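Local structure of copper-transporting ATPase PAA1, chloroplastic (Arabidopsis thaliana, 5LBD) at residues 8-13 against 124-129. The protein couples ATP hydrolysis to the transport of monovalent copper across the chloroplast envelope, this chain being its nucleotide-binding N-domain. The protein carries 2 engineered substitutions. Sequence-based numbering, arbitrary orientation.
Sequences TEVIIP and LAAVIR
Glu9 pairs with Arg129 and Ile11 with Val127 as hydrogen-bonded antiparallel pairs, and the axes of strands 8-11 and 124-129 run 4.8 Å apart at 173°. Both backbone polar groups of Val127 bond to Ile11: Ile11 N reaches Val127 O at 2.9 Å, and Val127 N returns a bond to Ile11 O. At the other end Arg129 N gives a nearly straight bond to Glu9 O at 2.8 Å. Thr8 N meets Arg129 O at 2.8 Å, while Glu9 N bonds the same oxygen weakly; two residues facing one define a classic beta bulge. A weak bond from Thr8 OG1 adds to that carbonyl.

The side chains of the same pair form a salt bridge, Glu9 OE1 to Arg129 NE at 2.9 Å. The acid, extended with CG opposite its backbone N (chi1 -171°), presents the anti side of OE1 to the guanidinium edge, with the two planes 89° apart. Thr8 OG1 lies over one guanidinium face, displaced toward its rim, and Arg129 NH2 bridges to Glu131. A leucine in place of Arg129 would probably leave the carboxylates of Glu9 and Glu131 without their shared charged mate. On the same face, Ile11 and Val127 lie side by side, Ile11 CB 3.6 Å from Val127 CG1. Val10 and Ile128 turn to the reverse face, while Ile12 CD1 packs on Ala126 CB at 3.8 Å.

Strand 7-11 is an outermost strand of the nucleotide-binding domain's antiparallel sheet, and 123-130, next to it, is bonded in turn to 115-120. Leu103 of helix 101-107 meets Ile11 and Val127; across the sheet, Leu30 and Val29 of helix 26-37 receive Val10 and Ile12, respectively.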
loop_
_atom_site.group_PDB
_atom_site.type_symbol
_atom_site.label_atom_id
_atom_site.label_comp_id
_atom_site.label_asym_id
_atom_site.label_seq_id
_atom_site.Cartn_x
_atom_site.Cartn_y
_atom_site.Cartn_z
ATOM N N THR A 8 -4.053 11.563 -2.522
ATOM C CA THR A 8 -4.009 12.914 -1.979
ATOM C C THR A 8 -3.168 13.020 -0.723
ATOM O O THR A 8 -2.458 14.017 -0.534
ATOM C CB THR A 8 -5.424 13.432 -1.702
ATOM O OG1 THR A 8 -6.088 12.576 -0.775
ATOM C CG2 THR A 8 -6.210 13.482 -2.985
ATOM N N GLU A 9 -3.200 12.008 0.127
ATOM C CA GLU A 9 -2.530 12.089 1.409
ATOM C C GLU A 9 -2.003 10.719 1.789
ATOM O O GLU A 9 -2.705 9.710 1.656
ATOM C CB GLU A 9 -3.463 12.603 2.493
ATOM C CG GLU A 9 -2.757 12.904 3.798
ATOM C CD GLU A 9 -3.692 13.497 4.846
ATOM O OE1 GLU A 9 -4.917 13.493 4.605
ATOM O OE2 GLU A 9 -3.208 13.987 5.896
ATOM N N VAL A 10 -0.775 10.697 2.285
ATOM C CA VAL A 10 -0.188 9.516 2.887
ATOM C C VAL A 10 0.057 9.839 4.347
ATOM O O VAL A 10 0.746 10.821 4.653
ATOM C CB VAL A 10 1.117 9.098 2.197
ATOM C CG1 VAL A 10 1.665 7.848 2.789
ATOM C CG2 VAL A 10 0.876 8.891 0.694
ATOM N N ILE A 11 -0.530 9.044 5.254
ATOM C CA ILE A 11 -0.452 9.289 6.691
ATOM C C ILE A 11 0.373 8.184 7.345
ATOM O O ILE A 11 0.096 6.997 7.131
ATOM C CB ILE A 11 -1.857 9.362 7.304
ATOM C CG1 ILE A 11 -2.701 10.406 6.568
ATOM C CG2 ILE A 11 -1.769 9.703 8.791
ATOM C CD1 ILE A 11 -4.131 10.468 6.997
ATOM N N ILE A 12 1.332 8.574 8.179
ATOM C CA ILE A 12 2.343 7.679 8.743
ATOM C C ILE A 12 2.240 7.715 10.263
ATOM O O ILE A 12 2.270 8.799 10.851
ATOM C CB ILE A 12 3.774 8.072 8.334
ATOM C CG1 ILE A 12 3.907 8.260 6.827
ATOM C CG2 ILE A 12 4.760 7.031 8.858
ATOM C CD1 ILE A 12 3.653 7.036 6.059
ATOM N N PRO A 13 2.211 6.568 10.950
ATOM C CA PRO A 13 2.190 6.531 12.417
ATOM C C PRO A 13 3.569 6.549 13.056
ATOM O O PRO A 13 3.602 6.810 14.277
ATOM C CB PRO A 13 1.494 5.212 12.711
ATOM C CG PRO A 13 1.930 4.342 11.586
ATOM C CD PRO A 13 2.134 5.213 10.382
ATOM N N LEU A 124 1.454 -1.852 10.942
ATOM C CA LEU A 124 0.534 -1.039 10.156
ATOM C C LEU A 124 1.303 0.222 9.825
ATOM O O LEU A 124 1.590 1.033 10.706
ATOM C CB LEU A 124 -0.741 -0.737 10.935
ATOM C CG LEU A 124 -1.767 0.184 10.320
ATOM C CD1 LEU A 124 -2.234 -0.365 9.004
ATOM C CD2 LEU A 124 -2.952 0.336 11.269
ATOM N N ALA A 125 1.702 0.350 8.569
ATOM C CA ALA A 125 2.661 1.340 8.151
ATOM C C ALA A 125 2.037 2.669 7.758
ATOM O O ALA A 125 2.706 3.703 7.898
ATOM C CB ALA A 125 3.474 0.813 6.971
ATOM N N ALA A 126 0.828 2.664 7.202
ATOM C CA ALA A 126 0.318 3.886 6.604
ATOM C C ALA A 126 -1.135 3.713 6.213
ATOM O O ALA A 126 -1.652 2.602 6.079
ATOM C CB ALA A 126 1.131 4.269 5.365
ATOM N N VAL A 127 -1.783 4.841 5.985
ATOM C CA VAL A 127 -3.063 4.868 5.302
ATOM C C VAL A 127 -2.883 5.851 4.152
ATOM O O VAL A 127 -2.202 6.870 4.295
ATOM C CB VAL A 127 -4.240 5.228 6.241
ATOM C CG1 VAL A 127 -4.059 6.581 6.894
ATOM C CG2 VAL A 127 -5.561 5.166 5.485
ATOM N N ILE A 128 -3.442 5.528 3.001
ATOM C CA ILE A 128 -3.410 6.406 1.836
ATOM C C ILE A 128 -4.833 6.838 1.525
ATOM O O ILE A 128 -5.728 5.989 1.397
ATOM C CB ILE A 128 -2.779 5.734 0.599
ATOM C CG1 ILE A 128 -1.381 5.199 0.927
ATOM C CG2 ILE A 128 -2.752 6.721 -0.574
ATOM C CD1 ILE A 128 -0.787 4.329 -0.168
ATOM N N ARG A 129 -5.039 8.137 1.389
ATOM C CA ARG A 129 -6.324 8.711 1.026
ATOM C C ARG A 129 -6.310 9.126 -0.436
ATOM O O ARG A 129 -5.294 9.616 -0.947
ATOM C CB ARG A 129 -6.669 9.937 1.877
ATOM C CG ARG A 129 -6.523 9.745 3.353
ATOM C CD ARG A 129 -7.237 10.865 4.120
ATOM N NE ARG A 129 -7.197 12.157 3.436
ATOM C CZ ARG A 129 -8.176 12.642 2.673
ATOM N NH1 ARG A 129 -9.294 11.944 2.493
ATOM N NH2 ARG A 129 -8.036 13.825 2.078
#